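Local coordinates for internalin (Listeria monocytogenes serotype 4b, PDB 4FMZ), which is a leucine-rich-repeat protein of the internalin family, probably serving in adhesion to, or invasion of, host cells, at residues L248-T252 against N253-D257; L292-N296 against N297-N301; R327-A330 against S331-K334. All coordinates share one frame; numbering follows the deposited sequence. Where two conformers were deposited one is given.

Contact 1 (L248-T252 against N253-D257); sequences LEIGT and NQISD
The side chain of Asn253 leaves the backbone with CG opposite its own carbonyl carbon (chi1 -85°), which folds the amide back over the turn towards Ile250. Its ND2 gives a hydrogen bond to Ile250 O at 3.0 Å, with a nearly straight N-H...O angle of 167°. The two flat groups are turned very differently in that bond: the oxygen lies close to the plane of the Asn253 amide, whereas ND2 stands above the carbonyl plane of Ile250, away from the lone-pair directions. Gly251 O is also near, 3.2 Å from ND2.

On the inner side of the turn the contact becomes apolar. Ile250 holds CG1 opposite its backbone N (chi1 -163°), and from there CG1 meets both Asn253 ND2, at 3.4 Å, and Ile255 CD1, at 3.7 Å. Ile255 points its CD1 methyl across the Ile250 side chain at about a right angle, and the methyl also lies within about 4 Å of Ile250 CG2 and CD1. Thr252 sits at the exposed corner, its CB pointing away from 253-257.

Both ends of the buried Asn253 amide are occupied. ND2 also donates to Ile228 O, and OD1 accepts from Ile233 N in the preceding coil. From the following coil, Asn275 ND2 donates to Ile250 O and Asn275 OD1 accepts from Ile255 N. Several partners thus hold the Asn253 amide in a set rotation. A neutral side chain able to give and accept lets the polar backbone of neighbouring coils be satisfied inside an otherwise hydrophobic core, as expected for the asparagine of a leucine-rich repeat.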
ATOM      1  N   LEU A 248       1.344  -9.718 -12.982  1.00 20.46           N
ATOM      2  CA  LEU A 248       2.292  -8.740 -13.496  1.00 19.80           C
ATOM      3  C   LEU A 248       1.569  -7.644 -14.281  1.00 23.61           C
ATOM      4  O   LEU A 248       0.978  -7.927 -15.313  1.00 23.11           O
ATOM      5  CB  LEU A 248       3.384  -9.436 -14.369  1.00 19.92           C
ATOM      6  CG  LEU A 248       4.393  -8.537 -15.124  1.00 23.30           C
ATOM      7  CD1 LEU A 248       5.168  -7.631 -14.159  1.00 22.96           C
ATOM      8  CD2 LEU A 248       5.395  -9.385 -15.910  1.00 24.35           C
ATOM      9  N   GLU A 249       1.642  -6.400 -13.776  1.00 20.25           N
ATOM     10  CA  GLU A 249       1.052  -5.211 -14.407  0.50 19.84           C
ATOM     11  C   GLU A 249       2.165  -4.255 -14.735  1.00 23.71           C
ATOM     12  O   GLU A 249       2.835  -3.764 -13.822  1.00 23.22           O
ATOM     13  CB  GLU A 249       0.017  -4.519 -13.496  0.50 21.31           C
ATOM     14  CG  GLU A 249      -1.235  -5.318 -13.197  0.50 28.14           C
ATOM     15  CD  GLU A 249      -2.207  -4.665 -12.229  0.50 44.49           C
ATOM     16  OE1 GLU A 249      -1.945  -3.532 -11.760  0.50 27.90           O
ATOM     17  OE2 GLU A 249      -3.243  -5.302 -11.939  0.50 39.71           O
ATOM     18  N   ILE A 250       2.409  -4.034 -16.013  1.00 20.09           N
ATOM     19  CA  ILE A 250       3.491  -3.165 -16.448  1.00 19.94           C
ATOM     20  C   ILE A 250       3.043  -2.430 -17.733  1.00 23.64           C
ATOM     21  O   ILE A 250       3.838  -2.159 -18.634  1.00 23.41           O
ATOM     22  CB  ILE A 250       4.807  -4.004 -16.570  1.00 22.83           C
ATOM     23  CG1 ILE A 250       6.080  -3.135 -16.615  1.00 23.94           C
ATOM     24  CG2 ILE A 250       4.749  -5.135 -17.609  1.00 23.05           C
ATOM     25  CD1 ILE A 250       7.360  -3.791 -16.109  1.00 29.49           C
ATOM     26  N   GLY A 251       1.765  -2.059 -17.753  1.00 19.72           N
ATOM     27  CA  GLY A 251       1.185  -1.302 -18.850  1.00 20.28           C
ATOM     28  C   GLY A 251       1.681   0.133 -18.828  1.00 24.22           C
ATOM     29  O   GLY A 251       2.254   0.578 -17.824  1.00 22.57           O
ATOM     30  N   THR A 252       1.510   0.859 -19.940  1.00 20.77           N
ATOM     31  CA  THR A 252       1.904   2.273 -20.070  1.00 20.73           C
ATOM     32  C   THR A 252       3.433   2.468 -19.745  1.00 23.28           C
ATOM     33  O   THR A 252       3.839   3.291 -18.907  1.00 23.25           O
ATOM     34  CB  THR A 252       0.969   3.179 -19.235  1.00 27.02           C
ATOM     35  OG1 THR A 252      -0.373   2.698 -19.367  1.00 26.00           O
ATOM     36  CG2 THR A 252       1.015   4.631 -19.679  1.00 25.09           C
ATOM     37  N   ASN A 253       4.263   1.683 -20.420  1.00 20.20           N
ATOM     38  CA  ASN A 253       5.715   1.779 -20.300  1.00 20.59           C
ATOM     39  C   ASN A 253       6.305   1.914 -21.716  1.00 23.38           C
ATOM     40  O   ASN A 253       5.577   2.322 -22.622  1.00 22.74           O
ATOM     41  CB  ASN A 253       6.276   0.578 -19.522  1.00 18.63           C
ATOM     42  CG  ASN A 253       6.234   0.800 -18.041  1.00 33.20           C
ATOM     43  OD1 ASN A 253       6.988   1.599 -17.509  1.00 21.91           O
ATOM     44  ND2 ASN A 253       5.340   0.117 -17.344  1.00 23.35           N
ATOM     45  N   GLN A 254       7.600   1.597 -21.906  1.00 21.86           N
ATOM     46  CA  GLN A 254       8.257   1.694 -23.213  0.50 22.01           C
ATOM     47  C   GLN A 254       8.836   0.327 -23.610  1.00 24.72           C
ATOM     48  O   GLN A 254       9.920   0.246 -24.165  1.00 24.96           O
ATOM     49  CB  GLN A 254       9.343   2.789 -23.177  0.50 24.24           C
ATOM     50  CG  GLN A 254       8.791   4.216 -23.107  0.50 41.30           C
ATOM     51  CD  GLN A 254       9.827   5.237 -22.699  0.50 58.95           C
ATOM     52  OE1 GLN A 254      10.927   5.316 -23.260  0.50 53.72           O
ATOM     53  NE2 GLN A 254       9.478   6.078 -21.738  0.50 51.80           N
ATOM     54  N   ILE A 255       8.100  -0.750 -23.324  1.00 21.17           N
ATOM     55  CA  ILE A 255       8.519  -2.126 -23.605  1.00 21.41           C
ATOM     56  C   ILE A 255       8.226  -2.494 -25.060  1.00 26.10           C
ATOM     57  O   ILE A 255       7.108  -2.273 -25.530  1.00 25.70           O
ATOM     58  CB  ILE A 255       7.784  -3.083 -22.618  1.00 23.78           C
ATOM     59  CG1 ILE A 255       8.155  -2.768 -21.148  1.00 23.47           C
ATOM     60  CG2 ILE A 255       7.995  -4.576 -22.957  1.00 25.11           C
ATOM     61  CD1 ILE A 255       7.048  -3.126 -20.171  1.00 27.11           C
ATOM     62  N   SER A 256       9.205  -3.094 -25.753  1.00 22.87           N
ATOM     63  CA  SER A 256       8.995  -3.565 -27.126  1.00 23.38           C
ATOM     64  C   SER A 256       9.277  -5.059 -27.230  1.00 28.66           C
ATOM     65  O   SER A 256       8.976  -5.671 -28.252  1.00 29.15           O
ATOM     66  CB  SER A 256       9.853  -2.789 -28.127  1.00 26.19           C
ATOM     67  OG  SER A 256      11.230  -2.842 -27.814  1.00 35.25           O
ATOM     68  N   ASP A 257       9.826  -5.649 -26.159  1.00 25.15           N
ATOM     69  CA  ASP A 257      10.220  -7.051 -26.114  1.00 25.65           C
ATOM     70  C   ASP A 257       9.769  -7.681 -24.792  1.00 28.80           C
ATOM     71  O   ASP A 257      10.118  -7.184 -23.718  1.00 28.32           O
ATOM     72  CB  ASP A 257      11.765  -7.137 -26.288  1.00 28.57           C
ATOM     73  CG  ASP A 257      12.400  -8.514 -26.335  1.00 43.21           C
ATOM     74  OD1 ASP A 257      11.743  -9.488 -25.931  1.00 44.22           O
ATOM     75  OD2 ASP A 257      13.583  -8.604 -26.726  1.00 51.89           O
TER

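Contact 2 (L292-N296 against N297-N301). With EDO (1,2-ethanediol), chain H.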
ATOM      1  N   LEU A 292      -5.200 -11.314 -19.835  1.00 20.22           N
ATOM      2  CA  LEU A 292      -4.137 -10.826 -20.701  1.00 18.75           C
ATOM      3  C   LEU A 292      -4.537  -9.514 -21.322  1.00 22.51           C
ATOM      4  O   LEU A 292      -5.552  -9.442 -22.018  1.00 23.16           O
ATOM      5  CB  LEU A 292      -3.823 -11.887 -21.778  1.00 18.23           C
ATOM      6  CG  LEU A 292      -2.778 -11.579 -22.858  1.00 21.16           C
ATOM      7  CD1 LEU A 292      -1.396 -11.302 -22.253  1.00 20.51           C
ATOM      8  CD2 LEU A 292      -2.666 -12.736 -23.800  1.00 21.72           C
ATOM      9  N   PHE A 293      -3.745  -8.465 -21.065  1.00 18.82           N
ATOM     10  CA  PHE A 293      -4.018  -7.129 -21.603  1.00 17.66           C
ATOM     11  C   PHE A 293      -2.906  -6.752 -22.584  1.00 22.46           C
ATOM     12  O   PHE A 293      -1.763  -6.500 -22.183  1.00 21.39           O
ATOM     13  CB  PHE A 293      -4.164  -6.100 -20.473  1.00 19.28           C
ATOM     14  CG  PHE A 293      -5.280  -6.432 -19.502  1.00 20.33           C
ATOM     15  CD1 PHE A 293      -5.044  -7.232 -18.391  1.00 23.38           C
ATOM     16  CD2 PHE A 293      -6.574  -5.987 -19.728  1.00 23.87           C
ATOM     17  CE1 PHE A 293      -6.081  -7.568 -17.516  1.00 25.10           C
ATOM     18  CE2 PHE A 293      -7.615  -6.327 -18.853  1.00 26.75           C
ATOM     19  CZ  PHE A 293      -7.361  -7.103 -17.748  1.00 24.37           C
ATOM     20  N   LEU A 294      -3.248  -6.764 -23.882  1.00 20.13           N
ATOM     21  CA  LEU A 294      -2.330  -6.488 -24.981  1.00 20.49           C
ATOM     22  C   LEU A 294      -2.803  -5.330 -25.867  1.00 23.83           C
ATOM     23  O   LEU A 294      -2.231  -5.114 -26.931  1.00 24.05           O
ATOM     24  CB  LEU A 294      -2.129  -7.757 -25.834  1.00 20.85           C
ATOM     25  CG  LEU A 294      -1.080  -8.755 -25.318  1.00 24.72           C
ATOM     26  CD1 LEU A 294      -1.239 -10.094 -26.002  1.00 25.60           C
ATOM     27  CD2 LEU A 294       0.332  -8.242 -25.541  1.00 24.00           C
ATOM     28  N   ASN A 295      -3.830  -4.581 -25.428  1.00 20.97           N
ATOM     29  CA  ASN A 295      -4.374  -3.413 -26.135  1.00 20.84           C
ATOM     30  C   ASN A 295      -3.280  -2.354 -26.315  1.00 23.44           C
ATOM     31  O   ASN A 295      -2.364  -2.292 -25.498  1.00 21.95           O
ATOM     32  CB  ASN A 295      -5.553  -2.811 -25.335  1.00 21.04           C
ATOM     33  CG  ASN A 295      -5.174  -2.493 -23.906  1.00 29.80           C
ATOM     34  OD1 ASN A 295      -5.006  -3.394 -23.070  1.00 21.09           O
ATOM     35  ND2 ASN A 295      -4.883  -1.225 -23.640  1.00 19.97           N
ATOM     36  N   ASN A 296      -3.388  -1.516 -27.366  1.00 20.50           N
ATOM     37  CA  ASN A 296      -2.456  -0.406 -27.632  1.00 19.88           C
ATOM     38  C   ASN A 296      -0.990  -0.869 -27.722  1.00 23.82           C
ATOM     39  O   ASN A 296      -0.098  -0.372 -27.031  1.00 22.60           O
ATOM     40  CB  ASN A 296      -2.640   0.701 -26.584  1.00 18.89           C
ATOM     41  CG  ASN A 296      -4.027   1.276 -26.655  1.00 32.84           C
ATOM     42  OD1 ASN A 296      -4.929   0.833 -25.959  1.00 26.77           O
ATOM     43  ND2 ASN A 296      -4.264   2.176 -27.593  1.00 26.64           N
ATOM     44  N   ASN A 297      -0.775  -1.849 -28.587  1.00 20.83           N
ATOM     45  CA  ASN A 297       0.542  -2.395 -28.889  1.00 20.67           C
ATOM     46  C   ASN A 297       0.675  -2.392 -30.404  1.00 22.81           C
ATOM     47  O   ASN A 297      -0.058  -1.648 -31.052  1.00 21.48           O
ATOM     48  CB  ASN A 297       0.730  -3.777 -28.238  1.00 18.60           C
ATOM     49  CG  ASN A 297       1.222  -3.645 -26.831  1.00 28.61           C
ATOM     50  OD1 ASN A 297       2.358  -3.232 -26.611  1.00 24.03           O
ATOM     51  ND2 ASN A 297       0.363  -3.924 -25.845  1.00 23.22           N
ATOM     52  N   GLN A 298       1.569  -3.198 -30.972  1.00 20.38           N
ATOM     53  CA  GLN A 298       1.789  -3.205 -32.413  1.00 19.46           C
ATOM     54  C   GLN A 298       1.591  -4.624 -32.987  1.00 22.40           C
ATOM     55  O   GLN A 298       2.317  -5.045 -33.894  1.00 20.38           O
ATOM     56  CB  GLN A 298       3.194  -2.644 -32.721  1.00 20.98           C
ATOM     57  CG  GLN A 298       3.349  -1.182 -32.263  1.00 34.70           C
ATOM     58  CD  GLN A 298       4.686  -0.560 -32.556  1.00 53.32           C
ATOM     59  OE1 GLN A 298       5.337  -0.861 -33.560  1.00 47.97           O
ATOM     60  NE2 GLN A 298       5.067   0.408 -31.740  1.00 43.63           N
ATOM     61  N   LEU A 299       0.558  -5.327 -32.498  1.00 18.87           N
ATOM     62  CA  LEU A 299       0.242  -6.693 -32.934  1.00 19.02           C
ATOM     63  C   LEU A 299      -0.589  -6.715 -34.216  1.00 23.65           C
ATOM     64  O   LEU A 299      -1.334  -5.779 -34.489  1.00 22.71           O
ATOM     65  CB  LEU A 299      -0.496  -7.473 -31.836  1.00 19.10           C
ATOM     66  CG  LEU A 299       0.195  -7.588 -30.466  1.00 23.32           C
ATOM     67  CD1 LEU A 299      -0.753  -8.176 -29.456  1.00 23.66           C
ATOM     68  CD2 LEU A 299       1.490  -8.427 -30.543  1.00 26.27           C
ATOM     69  N   GLY A 300      -0.489  -7.816 -34.946  1.00 20.97           N
ATOM     70  CA  GLY A 300      -1.215  -8.032 -36.189  1.00 21.33           C
ATOM     71  C   GLY A 300      -1.872  -9.391 -36.252  1.00 24.48           C
ATOM     72  O   GLY A 300      -1.861 -10.138 -35.278  1.00 21.78           O
ATOM     73  N   ASN A 301      -2.403  -9.737 -37.420  1.00 23.85           N
ATOM     74  CA  ASN A 301      -3.122 -10.993 -37.653  1.00 23.57           C
ATOM     75  C   ASN A 301      -2.282 -12.239 -37.378  1.00 25.85           C
ATOM     76  O   ASN A 301      -2.826 -13.217 -36.874  1.00 24.49           O
ATOM     77  CB  ASN A 301      -3.657 -11.018 -39.078  1.00 19.00           C
ATOM     78  CG  ASN A 301      -4.691  -9.938 -39.309  1.00 36.33           C
ATOM     79  OD1 ASN A 301      -5.292  -9.399 -38.367  1.00 21.04           O
ATOM     80  ND2 ASN A 301      -4.930  -9.602 -40.567  1.00 26.91           N
TER
HETATM   81  C1  EDO H 406      -2.939   0.597 -20.224  1.00 28.91           C
HETATM   82  O1  EDO H 406      -3.381   0.219 -21.521  1.00 24.21           O
HETATM   83  C2  EDO H 406      -2.517  -0.664 -19.438  1.00 31.81           C
HETATM   84  O2  EDO H 406      -3.508  -1.654 -19.635  1.00 34.60           O
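Asn297, with CG opposite its carbonyl carbon (chi1 -86°), lays its amide back to Leu294, and this polar link closes the turn that follows strand 291-293. ND2 donates to Leu294 O at 3.1 Å with an angle of 166°; the acceptor lies almost in the amide plane, but the donor stands over the face of the peptide carbonyl. The same buried amide reaches the preceding coil, through ND2 to Val272 O and OD1 to Ile277 N. From the following coil, Asn321 ND2 also donates to Leu294 O, and its OD1 accepts from Leu299 N.

Apolar contact comes from Leu299, whose CD1 methyl approaches Leu294 CB at 3.9 Å and lies against both methyls of that leucine, the two side chains crossing at about a right angle.

A second polar group occupies the outer side. Asn295 ND2 gives one hydrogen bond to Asn296 OD1, 3.1 Å away and met on a lone pair in the carbonyl plane, and another to O1 of the ethanediol at 3.0 Å. That molecule, probably from the crystallisation liquor, also binds Ser274 and Asn271, while Asn296 ND2 reaches Gln320 OE1.

A short strand, a turn and an inward asparagine flanked by core leucines are the hallmark of the leucine-rich-repeat solenoid.

Contact 3 (R327-A330 against S331-K334); sequences RPLA and SLSK
Leu329 and Leu332 form the packed side of this contact, with Leu329 CD2 4.0 Å from Leu332 CD1 and the two side chains crossing obliquely. Their three-residue spacing on the turn puts both on the same buried side of the chain, and with CG opposite the carbonyl carbon in each (chi1 -52° and -55°) the branches can meet. Helix 304-308 lies against them: Ile307 touches both, Met304 touches Leu329, and Leu318 and Phe340 also reach Leu329.

The backbone ties the same two residues together. Leu332 N donates to Leu329 O at 3.0 Å with an angle of 164°, the donor standing above the carbonyl plane. Leu332 CB and CG then sit close to that oxygen too, CB at 3.4 Å. Just ahead of it Ala330 N bonds to Arg327 O at 3.0 Å, giving two i to i+3 bonds. Leu332 itself is the centre of an inverse gamma turn, with a weak bond from Ser333 N to Ser331 O.

The opposite character belongs to Ala330 and Ser331, which are exposed to solvent. Ala330 turns its methyl away from the following residues, CB coming 3.3 Å from Ser331 N. Ser331 OG lies 3.3 Å from Pro328 O and is hydrogen-bonded to Gly308 O, linking this coil to the end of helix 304-308. On the outer surface Arg327 NH2 makes a salt bridge to Asp325 OD2.

Short 3-10 turns with leucines facing inward and small or polar residues outward suit the convex side of a leucine-rich-repeat solenoid, here close to the last strand, 337-338.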
ATOM      1  N   ARG A 327     -10.318 -14.628 -36.210  1.00 23.12           N
ATOM      2  CA  ARG A 327     -10.779 -16.022 -36.309  1.00 23.96           C
ATOM      3  C   ARG A 327      -9.911 -17.003 -35.471  1.00 27.67           C
ATOM      4  O   ARG A 327     -10.530 -17.831 -34.808  1.00 27.49           O
ATOM      5  CB  ARG A 327     -10.900 -16.504 -37.745  1.00 25.06           C
ATOM      6  CG  ARG A 327     -12.161 -15.968 -38.429  1.00 29.10           C
ATOM      7  CD  ARG A 327     -12.221 -16.321 -39.900  1.00 27.73           C
ATOM      8  NE  ARG A 327     -11.185 -15.640 -40.683  1.00 32.54           N
ATOM      9  CZ  ARG A 327     -11.023 -15.796 -41.992  1.00 42.77           C
ATOM     10  NH1 ARG A 327     -11.825 -16.602 -42.674  1.00 30.19           N
ATOM     11  NH2 ARG A 327     -10.054 -15.149 -42.628  1.00 26.77           N
ATOM     12  N   PRO A 328      -8.552 -16.888 -35.351  1.00 24.10           N
ATOM     13  CA  PRO A 328      -7.813 -17.821 -34.466  1.00 23.55           C
ATOM     14  C   PRO A 328      -8.210 -17.733 -32.973  1.00 28.18           C
ATOM     15  O   PRO A 328      -7.885 -18.653 -32.214  1.00 27.81           O
ATOM     16  CB  PRO A 328      -6.345 -17.415 -34.669  1.00 24.67           C
ATOM     17  CG  PRO A 328      -6.311 -16.761 -36.000  1.00 29.64           C
ATOM     18  CD  PRO A 328      -7.609 -15.998 -36.059  1.00 25.40           C
ATOM     19  N   LEU A 329      -8.939 -16.665 -32.555  1.00 24.95           N
ATOM     20  CA  LEU A 329      -9.380 -16.484 -31.156  1.00 25.13           C
ATOM     21  C   LEU A 329     -10.710 -17.180 -30.859  1.00 30.95           C
ATOM     22  O   LEU A 329     -11.176 -17.126 -29.718  1.00 31.18           O
ATOM     23  CB  LEU A 329      -9.514 -14.994 -30.790  1.00 24.68           C
ATOM     24  CG  LEU A 329      -8.339 -14.072 -31.063  1.00 28.04           C
ATOM     25  CD1 LEU A 329      -8.694 -12.637 -30.737  1.00 27.68           C
ATOM     26  CD2 LEU A 329      -7.112 -14.500 -30.274  1.00 28.63           C
ATOM     27  N   ALA A 330     -11.326 -17.825 -31.868  1.00 28.88           N
ATOM     28  CA  ALA A 330     -12.614 -18.522 -31.714  1.00 29.33           C
ATOM     29  C   ALA A 330     -12.539 -19.636 -30.649  1.00 33.41           C
ATOM     30  O   ALA A 330     -13.556 -19.959 -30.026  1.00 31.99           O
ATOM     31  CB  ALA A 330     -13.058 -19.102 -33.047  1.00 30.33           C
ATOM     32  N   SER A 331     -11.337 -20.194 -30.422  1.00 29.52           N
ATOM     33  CA  SER A 331     -11.091 -21.252 -29.434  1.00 29.76           C
ATOM     34  C   SER A 331     -11.130 -20.746 -27.985  1.00 34.35           C
ATOM     35  O   SER A 331     -11.177 -21.558 -27.068  1.00 33.93           O
ATOM     36  CB  SER A 331      -9.746 -21.913 -29.696  1.00 32.97           C
ATOM     37  OG  SER A 331      -8.744 -20.936 -29.932  1.00 40.65           O
ATOM     38  N   LEU A 332     -11.108 -19.430 -27.758  1.00 31.07           N
ATOM     39  CA  LEU A 332     -11.122 -18.905 -26.394  1.00 31.13           C
ATOM     40  C   LEU A 332     -12.558 -18.963 -25.834  1.00 40.08           C
ATOM     41  O   LEU A 332     -13.342 -18.018 -25.953  1.00 41.12           O
ATOM     42  CB  LEU A 332     -10.501 -17.504 -26.356  1.00 29.80           C
ATOM     43  CG  LEU A 332      -9.081 -17.411 -26.939  1.00 32.29           C
ATOM     44  CD1 LEU A 332      -8.576 -16.013 -26.902  1.00 31.29           C
ATOM     45  CD2 LEU A 332      -8.111 -18.346 -26.212  1.00 34.18           C
ATOM     46  N   SER A 333     -12.887 -20.140 -25.272  1.00 37.78           N
ATOM     47  CA  SER A 333     -14.193 -20.549 -24.755  1.00 38.44           C
ATOM     48  C   SER A 333     -14.513 -20.082 -23.321  1.00 42.90           C
ATOM     49  O   SER A 333     -15.668 -20.194 -22.899  1.00 44.44           O
ATOM     50  CB  SER A 333     -14.307 -22.068 -24.808  1.00 42.71           C
ATOM     51  OG  SER A 333     -13.280 -22.703 -24.061  1.00 49.05           O
ATOM     52  N   LYS A 334     -13.535 -19.560 -22.582  1.00 37.67           N
ATOM     53  CA  LYS A 334     -13.806 -19.100 -21.217  1.00 36.82           C
ATOM     54  C   LYS A 334     -13.985 -17.539 -21.155  1.00 39.68           C
ATOM     55  O   LYS A 334     -14.189 -17.001 -20.070  1.00 38.87           O
ATOM     56  CB  LYS A 334     -12.689 -19.596 -20.265  1.00 38.35           C
TER

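How the contacts relate
The three contacts follow one another along the chain towards the C-terminal end of the solenoid. Contacts 1 and 2 occupy equivalent turns two coils apart, after strands 247-249 and 291-293, their centres 12 Å apart. Between them runs strand 269-271, and Asn275, which bonds back to contact 1, also touches Asn297 of contact 2. Contact 3 lies before strand 337-338, its centre 16 Å from that of contact 2 and 25 Å from that of contact 1. Nearest atoms are about 5 Å apart for contacts 1 and 2 and for 2 and 3, about 17 Å for 1 and 3. The ethanediol bonds to Asn295 of contact 2, and its C1 comes 3.4 Å from Thr252 OG1 of contact 1.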